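Polyphosphate kinase (Porphyromonas gingivalis, PDB 2O8R) probably catalyses the reversible transfer of the terminal phosphate of ATP onto a growing polyphosphate chain, with magnesium as cofactor. Local coordinates at residues A[39-42]-A[43-46]; A[508-512]-A[513-517]; A[420-424]-A[425-429]; A[681-684]-A[685-689]. The protein carries 3 engineered substitutions. All coordinates share one frame; numbering follows the deposited sequence.

The four contacts are local ones, each made within a single run of chain, and together they sample the ways a helix holds its own side chains: mid-helix in contacts 1 and 4, at the C-terminal end in contact 3, and at the N-terminal entry in contact 2. None touches another. Contacts 2 and 3 belong to the two C-terminal domains of the phospholipase D clan, their centres about 31 Å apart; the nearest atoms of contacts 1 and 4 are about 15 Å apart. Contact 1 lies beside Asn48, a predicted ATP ligand, whereas the Ala512 side chain of contact 2 is about 8 Å from that of His439, the predicted phosphohistidine.

Contact 1. Residues A[39-42]-A[43-46]; sequences IKFL and SIFS. With SO4 (sulfate ion), chain D.
Phe41 and Ile44 meet on one flank of helix 35-63, three residues apart, with the methyl CD1 of Ile44 set over the face of the Phe41 ring. That methyl lies 4.2 Å from the ring centroid and only 6° off the ring normal, a CH-pi contact centred on the ring. The reach comes from Ile44 itself: CG1 stands beside the backbone N (chi1 -69°) and CD1 continues in an extended line, which carries the methyl back along the helix. Val24 of helix 13-29 packs against both side chains, tying this flank to the neighbouring helix.

Phe45 is turned differently. Its CG is anti to the backbone N, and the ring leads away from 39-42 to meet Tyr98, the two planes inclined at about 40°. On the adjoining flank Leu42 packs on Ile106, so helix 83-112 covers this part.

Beneath the side chains the backbone runs in regular i to i+4 bonds, as from Ile44 N to Lys40 O at 2.9 Å. Lys40 sends its NZ out to the carbonyl of Ala307, while Ser43 OG bonds to that of Gln304. Farther along, Ser46 OG donates to sulfate O1 at 2.7 Å, and the same sulfate oxygen lies near the plane of the Phe45 ring, at its edge. The ion probably came from the crystallisation liquor.

Spacings of three and four residues are those of an alpha helix, and this one packs between helices 13-29 and 83-112 of the N-terminal domain, where Ile44 also borders Asn48, predicted to bind ATP.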
loop_
_atom_site.group_PDB
_atom_site.type_symbol
_atom_site.label_atom_id
_atom_site.label_comp_id
_atom_site.label_asym_id
_atom_site.label_seq_id
_atom_site.Cartn_x
_atom_site.Cartn_y
_atom_site.Cartn_z
ATOM N N ILE A 39 -13.873 12.534 -17.517
ATOM C CA ILE A 39 -12.487 12.063 -17.514
ATOM C C ILE A 39 -12.316 10.738 -16.753
ATOM O O ILE A 39 -11.635 9.813 -17.243
ATOM C CB ILE A 39 -11.542 13.134 -16.928
ATOM C CG1 ILE A 39 -11.480 14.346 -17.872
ATOM C CG2 ILE A 39 -10.151 12.539 -16.647
ATOM C CD1 ILE A 39 -10.296 15.260 -17.647
ATOM N N LYS A 40 -12.941 10.658 -15.571
ATOM C CA LYS A 40 -13.027 9.417 -14.793
ATOM C C LYS A 40 -13.568 8.264 -15.624
ATOM O O LYS A 40 -13.020 7.167 -15.581
ATOM C CB LYS A 40 -13.900 9.594 -13.549
ATOM C CG LYS A 40 -13.149 9.593 -12.219
ATOM C CD LYS A 40 -12.081 10.674 -12.135
ATOM C CE LYS A 40 -11.001 10.254 -11.159
ATOM N NZ LYS A 40 -9.843 11.173 -11.234
ATOM N N PHE A 41 -14.625 8.516 -16.392
ATOM C CA PHE A 41 -15.229 7.455 -17.185
ATOM C C PHE A 41 -14.390 7.009 -18.387
ATOM O O PHE A 41 -14.434 5.845 -18.786
ATOM C CB PHE A 41 -16.674 7.803 -17.561
ATOM C CG PHE A 41 -17.647 7.378 -16.528
ATOM C CD1 PHE A 41 -17.865 8.159 -15.411
ATOM C CD2 PHE A 41 -18.282 6.154 -16.621
ATOM C CE1 PHE A 41 -18.733 7.752 -14.420
ATOM C CE2 PHE A 41 -19.146 5.744 -15.635
ATOM C CZ PHE A 41 -19.363 6.549 -14.522
ATOM N N LEU A 42 -13.613 7.931 -18.936
ATOM C CA LEU A 42 -12.652 7.599 -19.970
ATOM C C LEU A 42 -11.666 6.595 -19.368
ATOM O O LEU A 42 -11.445 5.518 -19.915
ATOM C CB LEU A 42 -11.939 8.873 -20.432
ATOM C CG LEU A 42 -11.847 9.293 -21.901
ATOM C CD1 LEU A 42 -13.101 8.940 -22.687
ATOM C CD2 LEU A 42 -11.497 10.801 -22.037
ATOM N N SER A 43 -11.106 6.947 -18.217
ATOM C CA SER A 43 -10.166 6.080 -17.512
ATOM C C SER A 43 -10.754 4.685 -17.233
ATOM O O SER A 43 -10.121 3.666 -17.521
ATOM C CB SER A 43 -9.712 6.768 -16.216
ATOM O OG SER A 43 -9.597 5.850 -15.145
ATOM N N ILE A 44 -11.975 4.662 -16.696
ATOM C CA ILE A 44 -12.700 3.426 -16.405
ATOM C C ILE A 44 -12.826 2.564 -17.651
ATOM O O ILE A 44 -12.500 1.374 -17.614
ATOM C CB ILE A 44 -14.108 3.688 -15.818
ATOM C CG1 ILE A 44 -13.996 4.268 -14.404
ATOM C CG2 ILE A 44 -14.927 2.402 -15.804
ATOM C CD1 ILE A 44 -15.313 4.810 -13.833
ATOM N N PHE A 45 -13.269 3.180 -18.749
ATOM C CA PHE A 45 -13.401 2.489 -20.032
ATOM C C PHE A 45 -12.101 1.803 -20.427
ATOM O O PHE A 45 -12.104 0.658 -20.892
ATOM C CB PHE A 45 -13.820 3.469 -21.126
ATOM C CG PHE A 45 -13.764 2.894 -22.510
ATOM C CD1 PHE A 45 -14.878 2.300 -23.068
ATOM C CD2 PHE A 45 -12.598 2.963 -23.263
ATOM C CE1 PHE A 45 -14.834 1.773 -24.345
ATOM C CE2 PHE A 45 -12.549 2.449 -24.538
ATOM C CZ PHE A 45 -13.663 1.849 -25.086
ATOM N N SER A 46 -10.997 2.518 -20.237
ATOM C CA SER A 46 -9.688 2.010 -20.576
ATOM C C SER A 46 -9.319 0.831 -19.689
ATOM O O SER A 46 -8.841 -0.188 -20.199
ATOM C CB SER A 46 -8.637 3.109 -20.452
ATOM O OG SER A 46 -8.899 4.172 -21.346
HETATM S S SO4 D . -7.368 3.681 -24.882
HETATM O O1 SO4 D . -8.412 4.107 -23.956
HETATM O O2 SO4 D . -7.288 4.626 -25.993
HETATM O O3 SO4 D . -6.071 3.624 -24.192
HETATM O O4 SO4 D . -7.734 2.371 -25.417
#

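Contact 2. Residues A[508-512]-A[513-517]; sequences RLLVA and RYNMG
Ala512 and Met516, a selenomethionine, touch methyl to methyl, CB to CE at 3.8 Å, across the turn that leads from strand 510-511 into helix 516-532. The Met516 chain leaves the backbone with CG anti to N (chi1 -166°) and bends only at its last torsion (chi3 71°), which swings CE round toward Ala512. Farther back, its CG lies 4.1 Å from CB of Leu510, so one side chain spans two residues of the incoming segment.

Val511 is also well packed here. Its CG1 runs alongside the Tyr514 ring, 3.7 Å from CD2, the two side chains pointing the same way. The carbonyl of Val511 accepts Met516 N at 3.2 Å, from above the carbonyl plane, and receives weak bonds from the amides of Tyr514 and Asn515.

The polar link is the Asn515 amide, which uses both ends. OD1 takes Val511 N at 2.7 Å, while ND2 donates to Leu509 O at 2.8 Å, both bonds in the respective carbonyl planes. The two grips fix the rotation of the amide.

Outside the turn, Leu510 and Ala512 form backbone bonds with Ala630 and Glu628, pairing this strand with 629-632; within this chain it is an outermost strand of the sheet. Chemically, the Asn515 amide satisfies Leu509 O and Val511 N, much as a neighbouring strand might, while the chain turns into the helix.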
loop_
_atom_site.group_PDB
_atom_site.type_symbol
_atom_site.label_atom_id
_atom_site.label_comp_id
_atom_site.label_asym_id
_atom_site.label_seq_id
_atom_site.Cartn_x
_atom_site.Cartn_y
_atom_site.Cartn_z
ATOM N N ARG A 508 -35.861 -19.867 5.094
ATOM C CA ARG A 508 -36.210 -18.719 4.266
ATOM C C ARG A 508 -35.077 -18.393 3.318
ATOM O O ARG A 508 -35.302 -17.845 2.245
ATOM C CB ARG A 508 -36.484 -17.493 5.129
ATOM C CG ARG A 508 -37.452 -17.715 6.279
ATOM C CD ARG A 508 -38.873 -17.676 5.811
ATOM N NE ARG A 508 -39.782 -17.307 6.887
ATOM C CZ ARG A 508 -41.012 -16.844 6.691
ATOM N NH1 ARG A 508 -41.475 -16.686 5.456
ATOM N NH2 ARG A 508 -41.775 -16.530 7.729
ATOM N N LEU A 509 -33.861 -18.742 3.725
ATOM C CA LEU A 509 -32.658 -18.415 2.969
ATOM C C LEU A 509 -32.538 -19.228 1.685
ATOM O O LEU A 509 -32.973 -20.371 1.628
ATOM C CB LEU A 509 -31.437 -18.666 3.845
ATOM C CG LEU A 509 -30.102 -18.078 3.418
ATOM C CD1 LEU A 509 -30.256 -16.573 3.299
ATOM C CD2 LEU A 509 -28.986 -18.486 4.397
ATOM N N LEU A 510 -31.946 -18.637 0.658
ATOM C CA LEU A 510 -31.657 -19.371 -0.568
ATOM C C LEU A 510 -30.168 -19.490 -0.798
ATOM O O LEU A 510 -29.493 -18.480 -0.989
ATOM C CB LEU A 510 -32.255 -18.660 -1.767
ATOM C CG LEU A 510 -33.750 -18.421 -1.745
ATOM C CD1 LEU A 510 -34.152 -17.900 -3.111
ATOM C CD2 LEU A 510 -34.456 -19.718 -1.425
ATOM N N VAL A 511 -29.664 -20.719 -0.795
ATOM C CA VAL A 511 -28.246 -20.977 -1.049
ATOM C C VAL A 511 -28.025 -21.741 -2.359
ATOM O O VAL A 511 -28.763 -22.664 -2.688
ATOM C CB VAL A 511 -27.591 -21.723 0.120
ATOM C CG1 VAL A 511 -26.081 -21.759 -0.045
ATOM C CG2 VAL A 511 -27.952 -21.048 1.447
ATOM N N ALA A 512 -27.018 -21.327 -3.113
ATOM C CA ALA A 512 -26.716 -21.931 -4.399
ATOM C C ALA A 512 -26.183 -23.343 -4.195
ATOM O O ALA A 512 -25.505 -23.616 -3.207
ATOM C CB ALA A 512 -25.707 -21.073 -5.159
ATOM N N ARG A 513 -26.497 -24.236 -5.132
ATOM C CA ARG A 513 -26.134 -25.657 -5.031
ATOM C C ARG A 513 -26.930 -26.345 -3.916
ATOM O O ARG A 513 -26.608 -27.451 -3.494
ATOM C CB ARG A 513 -24.619 -25.847 -4.828
ATOM C CG ARG A 513 -23.740 -25.088 -5.816
ATOM C CD ARG A 513 -22.262 -25.215 -5.474
ATOM N NE ARG A 513 -21.683 -26.438 -6.031
ATOM C CZ ARG A 513 -21.457 -27.557 -5.341
ATOM N NH1 ARG A 513 -21.749 -27.625 -4.046
ATOM N NH2 ARG A 513 -20.932 -28.614 -5.949
ATOM N N TYR A 514 -27.973 -25.671 -3.447
ATOM C CA TYR A 514 -28.893 -26.239 -2.478
ATOM C C TYR A 514 -30.335 -26.003 -2.912
ATOM O O TYR A 514 -30.868 -26.775 -3.702
ATOM C CB TYR A 514 -28.631 -25.679 -1.085
ATOM C CG TYR A 514 -27.357 -26.196 -0.475
ATOM C CD1 TYR A 514 -27.307 -27.459 0.116
ATOM C CD2 TYR A 514 -26.194 -25.430 -0.492
ATOM C CE1 TYR A 514 -26.127 -27.953 0.668
ATOM C CE2 TYR A 514 -25.012 -25.901 0.069
ATOM C CZ TYR A 514 -24.987 -27.163 0.649
ATOM O OH TYR A 514 -23.826 -27.631 1.215
ATOM N N ASN A 515 -30.960 -24.936 -2.430
ATOM C CA ASN A 515 -32.362 -24.685 -2.757
ATOM C C ASN A 515 -32.613 -23.584 -3.778
ATOM O O ASN A 515 -33.754 -23.372 -4.183
ATOM C CB ASN A 515 -33.155 -24.375 -1.487
ATOM C CG ASN A 515 -32.545 -23.250 -0.687
ATOM O OD1 ASN A 515 -31.533 -22.676 -1.075
ATOM N ND2 ASN A 515 -33.157 -22.930 0.438
HETATM N N MSE A 516 -31.560 -22.888 -4.198
HETATM C CA MSE A 516 -31.742 -21.666 -4.985
HETATM C C MSE A 516 -32.269 -21.845 -6.413
HETATM O O MSE A 516 -33.101 -21.057 -6.875
HETATM C CB MSE A 516 -30.479 -20.826 -5.002
HETATM C CG MSE A 516 -30.744 -19.417 -5.521
HETATM SE SE MSE A 516 -29.146 -18.319 -5.676
HETATM C CE MSE A 516 -28.283 -19.190 -7.194
ATOM N N GLY A 517 -31.773 -22.863 -7.108
ATOM C CA GLY A 517 -32.218 -23.133 -8.471
ATOM C C GLY A 517 -33.712 -23.388 -8.499
ATOM O O GLY A 517 -34.436 -22.750 -9.255
#

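Contact 3. Residues A[420-424]-A[425-429]; sequences ERMRR and SGIRI
Ser425 returns to Arg421 through two hydrogen bonds at the end of helix 416-425. Its OG donates to Arg421 O at 2.7 Å and its amide N does so at 2.9 Å, the two reaching the oxygen from opposite faces of the carbonyl plane. With OG beside its own backbone N (chi1 -55°), the hydroxyl folds back onto the last turn.

Further backbone bonds complete the helix end. Gly426, at positive phi, is the first residue to leave helical angles; its N bonds to Arg423 O from well above the carbonyl plane, and Ile427 N bonds to Met422 O at 3.0 Å. This is a Schellman motif. An almost straight CA-H...O contact adds a link from Arg423 CA to the carbonyl O of Ile427, at 3.3 Å.

Apolar packing centres on Met422, a selenomethionine. Its CB lies 3.7 Å from CD1 of Ile427, and its bent tip brings CE to 4.0 Å from CD1 of Ile429, whose side chain it crosses at about a right angle. Ile427 also rests on Val400 and Val402 of strand 399-404.

The charged groups act differently. The Arg423 guanidinium lays one face over CB of Ile429, with NH1 at 3.7 Å, a van der Waals contact over that face. Arg421 is held by Asn383 and by a salt bridge to Glu391, and packs on Ser385 of the second subunit.

Chemically, the last-turn carbonyls of Arg421, Met422 and Arg423 are all bonded by the departing chain, while Met422, Ile427 and Ile429 pack together where the chain passes from helix into strand 428-431.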
loop_
_atom_site.group_PDB
_atom_site.type_symbol
_atom_site.label_atom_id
_atom_site.label_comp_id
_atom_site.label_asym_id
_atom_site.label_seq_id
_atom_site.Cartn_x
_atom_site.Cartn_y
_atom_site.Cartn_z
ATOM N N GLU A 420 -1.441 -14.099 10.099
ATOM C CA GLU A 420 -0.828 -14.663 11.273
ATOM C C GLU A 420 -1.154 -13.768 12.466
ATOM O O GLU A 420 -1.382 -14.263 13.570
ATOM C CB GLU A 420 0.686 -14.892 11.074
ATOM C CG GLU A 420 1.590 -13.674 11.269
ATOM C CD GLU A 420 3.045 -13.930 10.895
ATOM O OE1 GLU A 420 3.941 -13.402 11.596
ATOM O OE2 GLU A 420 3.293 -14.654 9.902
ATOM N N ARG A 421 -1.235 -12.461 12.231
ATOM C CA ARG A 421 -1.578 -11.545 13.295
ATOM C C ARG A 421 -2.993 -11.825 13.767
ATOM O O ARG A 421 -3.272 -11.796 14.973
ATOM C CB ARG A 421 -1.453 -10.098 12.836
ATOM C CG ARG A 421 -1.823 -9.099 13.916
ATOM C CD ARG A 421 -1.580 -7.672 13.479
ATOM N NE ARG A 421 -2.781 -7.067 12.926
ATOM C CZ ARG A 421 -2.886 -6.592 11.693
ATOM N NH1 ARG A 421 -4.033 -6.062 11.302
ATOM N NH2 ARG A 421 -1.856 -6.635 10.856
HETATM N N MSE A 422 -3.875 -12.108 12.812
HETATM C CA MSE A 422 -5.275 -12.391 13.115
HETATM C C MSE A 422 -5.452 -13.711 13.851
HETATM O O MSE A 422 -6.207 -13.778 14.826
HETATM C CB MSE A 422 -6.107 -12.396 11.845
HETATM C CG MSE A 422 -6.286 -11.029 11.225
HETATM SE SE MSE A 422 -6.915 -11.183 9.385
HETATM C CE MSE A 422 -8.749 -11.769 9.740
ATOM N N ARG A 423 -4.755 -14.748 13.380
ATOM C CA ARG A 423 -4.783 -16.067 14.025
ATOM C C ARG A 423 -4.268 -15.969 15.458
ATOM O O ARG A 423 -4.841 -16.554 16.378
ATOM C CB ARG A 423 -3.970 -17.088 13.228
ATOM C CG ARG A 423 -4.633 -17.535 11.922
ATOM C CD ARG A 423 -3.738 -18.495 11.134
ATOM N NE ARG A 423 -4.079 -18.553 9.711
ATOM C CZ ARG A 423 -5.006 -19.355 9.181
ATOM N NH1 ARG A 423 -5.237 -19.330 7.871
ATOM N NH2 ARG A 423 -5.706 -20.182 9.951
ATOM N N ARG A 424 -3.201 -15.195 15.623
ATOM C CA ARG A 424 -2.610 -14.901 16.917
ATOM C C ARG A 424 -3.623 -14.194 17.786
ATOM O O ARG A 424 -3.712 -14.459 18.974
ATOM C CB ARG A 424 -1.347 -14.051 16.721
ATOM C CG ARG A 424 -0.811 -13.268 17.924
ATOM C CD ARG A 424 0.671 -12.876 17.738
ATOM N NE ARG A 424 0.957 -12.233 16.450
ATOM C CZ ARG A 424 1.449 -12.857 15.374
ATOM N NH1 ARG A 424 1.710 -14.159 15.412
ATOM N NH2 ARG A 424 1.672 -12.177 14.250
ATOM N N SER A 425 -4.414 -13.312 17.189
ATOM C CA SER A 425 -5.451 -12.617 17.943
ATOM C C SER A 425 -6.541 -13.586 18.363
ATOM O O SER A 425 -7.342 -13.272 19.245
ATOM C CB SER A 425 -6.048 -11.467 17.133
ATOM O OG SER A 425 -5.034 -10.582 16.692
ATOM N N GLY A 426 -6.567 -14.759 17.728
ATOM C CA GLY A 426 -7.535 -15.796 18.063
ATOM C C GLY A 426 -8.548 -16.062 16.975
ATOM O O GLY A 426 -9.319 -17.023 17.073
ATOM N N ILE A 427 -8.553 -15.208 15.946
ATOM C CA ILE A 427 -9.418 -15.386 14.768
ATOM C C ILE A 427 -9.068 -16.668 13.996
ATOM O O ILE A 427 -7.906 -17.077 13.962
ATOM C CB ILE A 427 -9.293 -14.201 13.788
ATOM C CG1 ILE A 427 -9.598 -12.865 14.476
ATOM C CG2 ILE A 427 -10.187 -14.406 12.613
ATOM C CD1 ILE A 427 -9.299 -11.635 13.598
ATOM N N ARG A 428 -10.075 -17.304 13.405
ATOM C CA ARG A 428 -9.854 -18.449 12.527
ATOM C C ARG A 428 -10.171 -18.065 11.086
ATOM O O ARG A 428 -11.181 -17.394 10.809
ATOM C CB ARG A 428 -10.725 -19.632 12.934
ATOM C CG ARG A 428 -10.363 -20.251 14.260
ATOM C CD ARG A 428 -11.225 -21.463 14.565
ATOM N NE ARG A 428 -11.491 -22.301 13.393
ATOM C CZ ARG A 428 -12.712 -22.664 13.005
ATOM N NH1 ARG A 428 -13.764 -22.271 13.710
ATOM N NH2 ARG A 428 -12.889 -23.430 11.930
ATOM N N ILE A 429 -9.315 -18.492 10.163
ATOM C CA ILE A 429 -9.499 -18.157 8.755
ATOM C C ILE A 429 -9.600 -19.440 7.960
ATOM O O ILE A 429 -8.639 -20.208 7.901
ATOM C CB ILE A 429 -8.343 -17.271 8.196
ATOM C CG1 ILE A 429 -8.287 -15.942 8.959
ATOM C CG2 ILE A 429 -8.551 -17.023 6.737
ATOM C CD1 ILE A 429 -6.991 -15.193 8.838
#

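Contact 4. Residues A[681-684]-A[685-689]; sequences AIYR and YLKGK
Ile682 and Leu686 lie side by side one helical turn apart, pointing the same way, with CG2 of the first 3.8 Å from CD1 of the second. The isoleucine branch that makes this touch is the one anti to its backbone N, directed along the helix toward the next turn. On another flank, Tyr683 and Lys687 pair more loosely: ring atom CE2 comes within 4.1 Å of CD of the lysine, whose chain is extended beyond CG and crosses the tyrosine at a slant.

The backbone sets these spacings. Leu686 N bonds to Ile682 O at 3.0 Å and Lys687 N to Tyr683 O at 2.9 Å. The same i to i+4 pattern joins Tyr685 N to Ala681 O, and Gly688 N to Arg684 O at 2.7 Å. The oxygen of Ile682 also lies near the plane of the Tyr685 ring, at its edge.

Farther out, helix 636-651 takes the apolar flank, with Ile645 against Ile682 and Glu641 beside Leu686. Each tyrosine hydroxyl is hydrogen-bonded, that of Tyr685 to Asp644 of that helix and that of Tyr683 to the carbonyl of Glu323, while the Lys689 ammonium forms a salt bridge with Glu641.

Helix 678-691, away from the predicted nucleotide and metal sites, therefore meets its surroundings by mixed chemistry: Ile682 and Leu686 pack largely on helix 636-651, and alongside them run polar links to that helix and to the loop bearing Glu323.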
loop_
_atom_site.group_PDB
_atom_site.type_symbol
_atom_site.label_atom_id
_atom_site.label_comp_id
_atom_site.label_asym_id
_atom_site.label_seq_id
_atom_site.Cartn_x
_atom_site.Cartn_y
_atom_site.Cartn_z
ATOM N N ALA A 681 -32.424 11.111 -7.188
ATOM C CA ALA A 681 -33.758 10.943 -6.626
ATOM C C ALA A 681 -33.826 9.987 -5.435
ATOM O O ALA A 681 -34.565 10.236 -4.476
ATOM C CB ALA A 681 -34.720 10.506 -7.708
ATOM N N ILE A 682 -33.065 8.896 -5.509
ATOM C CA ILE A 682 -33.042 7.898 -4.446
ATOM C C ILE A 682 -32.498 8.524 -3.167
ATOM O O ILE A 682 -33.012 8.269 -2.069
ATOM C CB ILE A 682 -32.208 6.670 -4.824
ATOM C CG1 ILE A 682 -32.958 5.806 -5.831
ATOM C CG2 ILE A 682 -31.883 5.832 -3.598
ATOM C CD1 ILE A 682 -32.149 4.590 -6.287
ATOM N N TYR A 683 -31.480 9.366 -3.312
ATOM C CA TYR A 683 -30.955 10.057 -2.158
ATOM C C TYR A 683 -31.997 10.975 -1.526
ATOM O O TYR A 683 -32.131 11.003 -0.300
ATOM C CB TYR A 683 -29.703 10.837 -2.493
ATOM C CG TYR A 683 -29.137 11.542 -1.284
ATOM C CD1 TYR A 683 -28.441 10.834 -0.311
ATOM C CD2 TYR A 683 -29.303 12.913 -1.107
ATOM C CE1 TYR A 683 -27.914 11.465 0.805
ATOM C CE2 TYR A 683 -28.778 13.558 0.012
ATOM C CZ TYR A 683 -28.086 12.824 0.962
ATOM O OH TYR A 683 -27.564 13.445 2.069
ATOM N N ARG A 684 -32.734 11.711 -2.359
ATOM C CA ARG A 684 -33.791 12.591 -1.849
ATOM C C ARG A 684 -34.889 11.801 -1.158
ATOM O O ARG A 684 -35.371 12.198 -0.098
ATOM C CB ARG A 684 -34.367 13.481 -2.949
ATOM C CG ARG A 684 -33.405 14.577 -3.376
ATOM C CD ARG A 684 -33.959 15.464 -4.472
ATOM N NE ARG A 684 -32.869 16.003 -5.287
ATOM C CZ ARG A 684 -32.662 15.703 -6.568
ATOM N NH1 ARG A 684 -33.487 14.878 -7.214
ATOM N NH2 ARG A 684 -31.632 16.246 -7.212
ATOM N N TYR A 685 -35.261 10.677 -1.761
ATOM C CA TYR A 685 -36.297 9.805 -1.216
ATOM C C TYR A 685 -35.927 9.321 0.191
ATOM O O TYR A 685 -36.736 9.411 1.113
ATOM C CB TYR A 685 -36.526 8.634 -2.182
ATOM C CG TYR A 685 -37.270 7.445 -1.618
ATOM C CD1 TYR A 685 -38.654 7.383 -1.652
ATOM C CD2 TYR A 685 -36.585 6.366 -1.081
ATOM C CE1 TYR A 685 -39.334 6.284 -1.141
ATOM C CE2 TYR A 685 -37.253 5.269 -0.580
ATOM C CZ TYR A 685 -38.629 5.230 -0.610
ATOM O OH TYR A 685 -39.295 4.130 -0.093
ATOM N N LEU A 686 -34.696 8.834 0.341
ATOM C CA LEU A 686 -34.225 8.246 1.587
ATOM C C LEU A 686 -33.989 9.305 2.648
ATOM O O LEU A 686 -34.264 9.081 3.824
ATOM C CB LEU A 686 -32.950 7.427 1.357
ATOM C CG LEU A 686 -33.182 6.067 0.686
ATOM C CD1 LEU A 686 -31.902 5.460 0.175
ATOM C CD2 LEU A 686 -33.849 5.119 1.646
ATOM N N LYS A 687 -33.488 10.460 2.225
ATOM C CA LYS A 687 -33.286 11.573 3.133
ATOM C C LYS A 687 -34.659 12.052 3.591
ATOM O O LYS A 687 -34.876 12.299 4.778
ATOM C CB LYS A 687 -32.523 12.690 2.434
ATOM C CG LYS A 687 -32.120 13.834 3.345
ATOM C CD LYS A 687 -31.615 15.020 2.533
ATOM C CE LYS A 687 -31.451 16.240 3.431
ATOM N NZ LYS A 687 -30.910 17.401 2.676
ATOM N N GLY A 688 -35.585 12.145 2.639
ATOM C CA GLY A 688 -36.972 12.481 2.925
ATOM C C GLY A 688 -37.498 11.668 4.087
ATOM O O GLY A 688 -37.829 12.213 5.132
ATOM N N LYS A 689 -37.515 10.353 3.927
ATOM C CA LYS A 689 -38.071 9.492 4.956
ATOM C C LYS A 689 -37.373 9.636 6.324
ATOM O O LYS A 689 -37.979 9.362 7.356
ATOM C CB LYS A 689 -38.129 8.027 4.485
ATOM C CG LYS A 689 -36.893 7.220 4.792
ATOM C CD LYS A 689 -37.260 5.827 5.278
ATOM C CE LYS A 689 -36.012 5.031 5.634
ATOM N NZ LYS A 689 -36.316 3.611 5.892
#